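Side-chain contacts in fructose-bisphosphate aldolase (Plasmodium falciparum, PDB 4TR9), which belongs to the class I fructose-bisphosphate aldolases, enzymes of the TIM-barrel type: residues G96-M99 against V100-L103; S64-D67 against L68-T72. One frame throughout, in Å; residues are numbered along the deposited sequence. Where two conformers were deposited one is given.

Interaction 1 of 2, residues G96-M99 against V100-L103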
ATOM      1  N   GLY A  96       0.413 -52.924   6.555  1.00 66.58           N
ATOM      2  CA  GLY A  96      -0.188 -52.645   5.264  1.00 71.00           C
ATOM      3  C   GLY A  96      -1.196 -51.517   5.344  1.00 59.32           C
ATOM      4  O   GLY A  96      -1.780 -51.121   4.336  1.00 59.60           O
ATOM      5  N   VAL A  97      -1.399 -50.999   6.552  1.00 68.93           N
ATOM      6  CA  VAL A  97      -2.343 -49.911   6.773  1.00 62.98           C
ATOM      7  C   VAL A  97      -1.729 -48.558   6.429  1.00 54.34           C
ATOM      8  O   VAL A  97      -0.655 -48.217   6.925  1.00 54.04           O
ATOM      9  CB  VAL A  97      -2.832 -49.876   8.235  1.00 57.74           C
ATOM     10  CG1 VAL A  97      -3.790 -48.714   8.448  1.00 48.33           C
ATOM     11  CG2 VAL A  97      -3.493 -51.191   8.609  1.00 65.88           C
ATOM     12  N   PRO A  98      -2.407 -47.786   5.566  1.00 58.42           N
ATOM     13  CA  PRO A  98      -1.987 -46.418   5.249  1.00 52.13           C
ATOM     14  C   PRO A  98      -1.913 -45.544   6.497  1.00 43.34           C
ATOM     15  O   PRO A  98      -2.693 -45.741   7.430  1.00 44.84           O
ATOM     16  CB  PRO A  98      -3.083 -45.926   4.299  1.00 47.89           C
ATOM     17  CG  PRO A  98      -3.627 -47.167   3.682  1.00 54.49           C
ATOM     18  CD  PRO A  98      -3.565 -48.210   4.759  1.00 60.42           C
ATOM     19  N   MET A  99      -0.982 -44.597   6.512  1.00 58.65           N
ATOM     20  CA  MET A  99      -0.818 -43.702   7.651  1.00 51.84           C
ATOM     21  C   MET A  99      -2.061 -42.844   7.858  1.00 41.22           C
ATOM     22  O   MET A  99      -2.373 -42.446   8.980  1.00 36.13           O
ATOM     23  CB  MET A  99       0.411 -42.812   7.461  1.00 48.81           C
ATOM     24  CG  MET A  99       1.710 -43.582   7.306  1.00 55.71           C
ATOM     25  SD  MET A  99       2.068 -44.615   8.739  1.00 75.46           S
ATOM     26  CE  MET A  99       3.525 -45.482   8.165  1.00 81.55           C
ATOM     27  N   VAL A 100      -2.766 -42.567   6.766  1.00 46.00           N
ATOM     28  CA  VAL A 100      -3.992 -41.779   6.816  1.00 42.81           C
ATOM     29  C   VAL A 100      -5.072 -42.488   7.631  1.00 54.18           C
ATOM     30  O   VAL A 100      -5.770 -41.862   8.431  1.00 49.17           O
ATOM     31  CB  VAL A 100      -4.526 -41.488   5.398  1.00 47.28           C
ATOM     32  CG1 VAL A 100      -5.841 -40.730   5.465  1.00 49.62           C
ATOM     33  CG2 VAL A 100      -3.499 -40.704   4.599  1.00 45.49           C
ATOM     34  N   ASN A 101      -5.198 -43.797   7.430  1.00 43.95           N
ATOM     35  CA  ASN A 101      -6.205 -44.582   8.134  1.00 43.66           C
ATOM     36  C   ASN A 101      -5.951 -44.652   9.637  1.00 42.50           C
ATOM     37  O   ASN A 101      -6.888 -44.781  10.425  1.00 43.05           O
ATOM     38  CB  ASN A 101      -6.280 -45.995   7.553  1.00 53.90           C
ATOM     39  CG  ASN A 101      -6.874 -46.020   6.159  1.00 60.19           C
ATOM     40  OD1 ASN A 101      -7.569 -45.089   5.752  1.00 59.97           O
ATOM     41  ND2 ASN A 101      -6.612 -47.092   5.423  1.00 69.82           N
ATOM     42  N   LEU A 102      -4.684 -44.566  10.032  1.00 46.97           N
ATOM     43  CA  LEU A 102      -4.328 -44.546  11.447  1.00 42.74           C
ATOM     44  C   LEU A 102      -4.870 -43.287  12.116  1.00 39.61           C
ATOM     45  O   LEU A 102      -5.249 -43.307  13.287  1.00 43.15           O
ATOM     46  CB  LEU A 102      -2.811 -44.625  11.626  1.00 48.23           C
ATOM     47  CG  LEU A 102      -2.115 -45.884  11.107  1.00 56.55           C
ATOM     48  CD1 LEU A 102      -0.618 -45.815  11.372  1.00 54.56           C
ATOM     49  CD2 LEU A 102      -2.717 -47.132  11.733  1.00 60.73           C
ATOM     50  N   LEU A 103      -4.904 -42.194  11.361  1.00 54.48           N
ATOM     51  CA  LEU A 103      -5.419 -40.928  11.867  1.00 44.92           C
ATOM     52  C   LEU A 103      -6.943 -40.928  11.894  1.00 46.43           C
ATOM     53  O   LEU A 103      -7.557 -40.360  12.798  1.00 44.94           O
ATOM     54  CB  LEU A 103      -4.908 -39.764  11.016  1.00 42.70           C
ATOM     55  CG  LEU A 103      -3.390 -39.576  10.970  1.00 39.98           C
ATOM     56  CD1 LEU A 103      -3.023 -38.427  10.047  1.00 32.37           C
ATOM     57  CD2 LEU A 103      -2.837 -39.345  12.368  1.00 33.39           C
TER

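Interaction 2 of 2, residues S64-D67 against L68-T72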
ATOM      1  N   SER A  64       8.245 -46.271   9.971  1.00 60.72           N
ATOM      2  CA  SER A  64       8.133 -46.865  11.300  1.00 53.18           C
ATOM      3  C   SER A  64       7.920 -45.805  12.377  1.00 48.42           C
ATOM      4  O   SER A  64       7.122 -45.995  13.296  1.00 44.25           O
ATOM      5  CB  SER A  64       9.380 -47.690  11.624  1.00 52.01           C
ATOM      6  OG  SER A  64       9.568 -48.727  10.677  1.00 65.48           O
ATOM      7  N   TYR A  65       8.632 -44.691  12.258  1.00 52.89           N
ATOM      8  CA  TYR A  65       8.545 -43.633  13.257  1.00 47.55           C
ATOM      9  C   TYR A  65       7.189 -42.939  13.234  1.00 45.72           C
ATOM     10  O   TYR A  65       6.578 -42.726  14.281  1.00 43.61           O
ATOM     11  CB  TYR A  65       9.654 -42.600  13.052  1.00 48.18           C
ATOM     12  CG  TYR A  65       9.501 -41.396  13.949  1.00 44.19           C
ATOM     13  CD1 TYR A  65       9.491 -41.537  15.329  1.00 44.76           C
ATOM     14  CD2 TYR A  65       9.359 -40.122  13.418  1.00 46.05           C
ATOM     15  CE1 TYR A  65       9.346 -40.444  16.157  1.00 46.03           C
ATOM     16  CE2 TYR A  65       9.216 -39.021  14.239  1.00 44.69           C
ATOM     17  CZ  TYR A  65       9.210 -39.189  15.607  1.00 46.88           C
ATOM     18  OH  TYR A  65       9.069 -38.101  16.432  1.00 43.33           O
ATOM     19  N   ARG A  66       6.725 -42.583  12.042  1.00 47.90           N
ATOM     20  CA  ARG A  66       5.432 -41.925  11.891  0.64 44.97           C
ATOM     21  C   ARG A  66       4.295 -42.879  12.236  1.00 45.19           C
ATOM     22  O   ARG A  66       3.205 -42.454  12.614  1.00 45.82           O
ATOM     23  CB  ARG A  66       5.264 -41.385  10.469  0.64 45.43           C
ATOM     24  CG  ARG A  66       5.440 -39.876  10.357  0.64 45.03           C
ATOM     25  CD  ARG A  66       6.830 -39.436  10.788  0.64 46.16           C
ATOM     26  NE  ARG A  66       7.812 -39.588   9.719  0.64 55.27           N
ATOM     27  CZ  ARG A  66       8.187 -38.607   8.904  0.64 58.19           C
ATOM     28  NH1 ARG A  66       9.088 -38.834   7.958  0.64 61.85           N
ATOM     29  NH2 ARG A  66       7.663 -37.396   9.037  0.64 56.92           N
ATOM     30  N   ASP A  67       4.558 -44.176  12.104  1.00 52.71           N
ATOM     31  CA  ASP A  67       3.589 -45.195  12.490  1.00 50.01           C
ATOM     32  C   ASP A  67       3.460 -45.230  14.007  1.00 42.74           C
ATOM     33  O   ASP A  67       2.378 -45.456  14.548  1.00 44.42           O
ATOM     34  CB  ASP A  67       3.999 -46.570  11.961  1.00 58.07           C
ATOM     35  CG  ASP A  67       3.193 -47.697  12.577  1.00 59.26           C
ATOM     36  OD1 ASP A  67       2.077 -47.968  12.086  1.00 61.63           O
ATOM     37  OD2 ASP A  67       3.676 -48.315  13.549  1.00 58.10           O
ATOM     38  N   LEU A  68       4.580 -45.002  14.686  1.00 42.80           N
ATOM     39  CA  LEU A  68       4.612 -44.966  16.142  1.00 43.58           C
ATOM     40  C   LEU A  68       3.785 -43.800  16.667  1.00 47.17           C
ATOM     41  O   LEU A  68       3.086 -43.921  17.673  1.00 44.61           O
ATOM     42  CB  LEU A  68       6.058 -44.866  16.639  1.00 48.26           C
ATOM     43  CG  LEU A  68       6.336 -44.830  18.144  1.00 46.57           C
ATOM     44  CD1 LEU A  68       7.648 -45.529  18.435  1.00 52.40           C
ATOM     45  CD2 LEU A  68       6.383 -43.402  18.670  1.00 47.59           C
ATOM     46  N   LEU A  69       3.872 -42.669  15.975  1.00 44.31           N
ATOM     47  CA  LEU A  69       3.152 -41.467  16.375  1.00 40.45           C
ATOM     48  C   LEU A  69       1.655 -41.600  16.127  1.00 43.29           C
ATOM     49  O   LEU A  69       0.846 -41.408  17.034  1.00 44.66           O
ATOM     50  CB  LEU A  69       3.694 -40.246  15.629  1.00 41.31           C
ATOM     51  CG  LEU A  69       5.164 -39.882  15.849  1.00 42.47           C
ATOM     52  CD1 LEU A  69       5.558 -38.705  14.971  1.00 45.13           C
ATOM     53  CD2 LEU A  69       5.429 -39.571  17.314  1.00 37.05           C
ATOM     54  N   PHE A  70       1.292 -41.940  14.895  1.00 42.92           N
ATOM     55  CA  PHE A  70      -0.107 -41.938  14.484  1.00 42.28           C
ATOM     56  C   PHE A  70      -0.840 -43.188  14.958  1.00 43.88           C
ATOM     57  O   PHE A  70      -2.069 -43.208  15.026  1.00 47.58           O
ATOM     58  CB  PHE A  70      -0.212 -41.813  12.961  1.00 43.09           C
ATOM     59  CG  PHE A  70       0.580 -40.668  12.389  1.00 47.09           C
ATOM     60  CD1 PHE A  70       0.794 -39.515  13.128  1.00 45.54           C
ATOM     61  CD2 PHE A  70       1.114 -40.748  11.114  1.00 46.36           C
ATOM     62  CE1 PHE A  70       1.527 -38.467  12.609  1.00 45.47           C
ATOM     63  CE2 PHE A  70       1.846 -39.701  10.589  1.00 48.39           C
ATOM     64  CZ  PHE A  70       2.054 -38.561  11.338  1.00 49.01           C
ATOM     65  N   GLY A  71      -0.081 -44.227  15.289  1.00 47.35           N
ATOM     66  CA  GLY A  71      -0.661 -45.473  15.755  1.00 49.72           C
ATOM     67  C   GLY A  71      -0.856 -45.497  17.258  1.00 51.42           C
ATOM     68  O   GLY A  71      -1.208 -46.527  17.830  1.00 55.16           O
ATOM     69  N   THR A  72      -0.627 -44.354  17.897  1.00 54.14           N
ATOM     70  CA  THR A  72      -0.767 -44.243  19.344  1.00 52.65           C
ATOM     71  C   THR A  72      -2.233 -44.264  19.764  1.00 55.33           C
ATOM     72  O   THR A  72      -2.987 -43.335  19.472  1.00 46.71           O
ATOM     73  CB  THR A  72      -0.112 -42.958  19.876  1.00 46.89           C
ATOM     74  OG1 THR A  72       1.282 -42.957  19.542  1.00 48.82           O
ATOM     75  CG2 THR A  72      -0.265 -42.867  21.384  1.00 42.47           C
TER

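Interaction 1 of 2, residues G96-M99 against V100-L103
The carboxamide of N101 approaches P98 with its nitrogen end foremost, and ND2 stands obliquely over the CD-CG side of one face of the proline ring: ND2 lies 3.3 Å from P98 CD and 3.5 Å from P98 CG, while OD1 sits farther from the ring. With CG placed beside the backbone N (chi1 -70°), the amide folds back toward the start of the helix. The CB of N101 meets V97 as well, since V97 CG1 stands 3.8 Å from it and also 3.8 Å from L102 CD2. Having CG1 anti to the backbone N (chi1 179°) turns this one methyl of V97 into the groove between N101 and L102. The other methyl of L102, CD1, runs beside the M99 chain, 3.9 Å from M99 SD, the two side chains pointing the same way. Between these side chains the carbonyls of P98 and M99 are each shared by two amides in weak hydrogen bonds. P98 O receives N101 N and L102 N, the latter at 3.5 Å, and M99 O receives L102 N and L103 N. Just before this turn, N93 OD1 accepts weak bonds from the amides of G96 and V97. Such shared carbonyls mark the opening turn of helix 99-105, and the apolar V97-L102 pair bracketing it is consistent with a hydrophobic staple at a helix N-terminus.

Interaction 2 of 2, residues S64-D67 against L68-T72
L69 lies over one face of the Y65 ring, off-centre: its CG is 4.1 Å above the plane toward the rim, and CD1 comes to 3.7 Å from Y65 CZ in a CH-pi contact. Y65 has CG anti to its own amide nitrogen (chi1 173°), which swings the ring along the helix to the residue four positions on. One residue further on, R66 and F70 form the next i to i+4 pair, their side chains side by side and pointing the same way, with R66 CG packed 3.6 Å from F70 CE2. R66 O accepts the F70 N-H at an N-to-O distance of 3.0 Å while lying against one face of the same residue's ring, 3.1 Å from F70 CD2. D67 O takes G71 N at 2.8 Å, just as G71 leaves helical geometry. The T72 hydroxyl then lies near both L68 O and L69 O. Farther out, Q313 bonds to Y65 OH and N93 to D67 OD1, fixing the polar ends of these two side chains. L68 packs on V316 and W320 of helix 310-320, while F70 faces A82 and L84 of strand 79-84. These i to i+4 pairs and the closing turn at G71 belong to the C-terminal half of helix 59-70, one of the helices that wrap the parallel strands of a TIM barrel.

Interactions 1 and 2 have centres 10 Å apart and touch directly, the first turn of helix 99-105 lying against the last turns of helix 59-70. L102 CD1 comes within 3.5 Å of D67 OD1, L103 CD2 packs 3.7 Å from F70 CB, and M99 CE is 4.0 Å from D67 CB. The side chain of N93 bridges the two. Neither interaction lines the ligand pocket; in the conformer modelled here, the side chain of R66 lies about 9 Å from bound 38D, and its NH2 makes a weak hydrogen bond to A39 O, between the pocket residues A38 and D40.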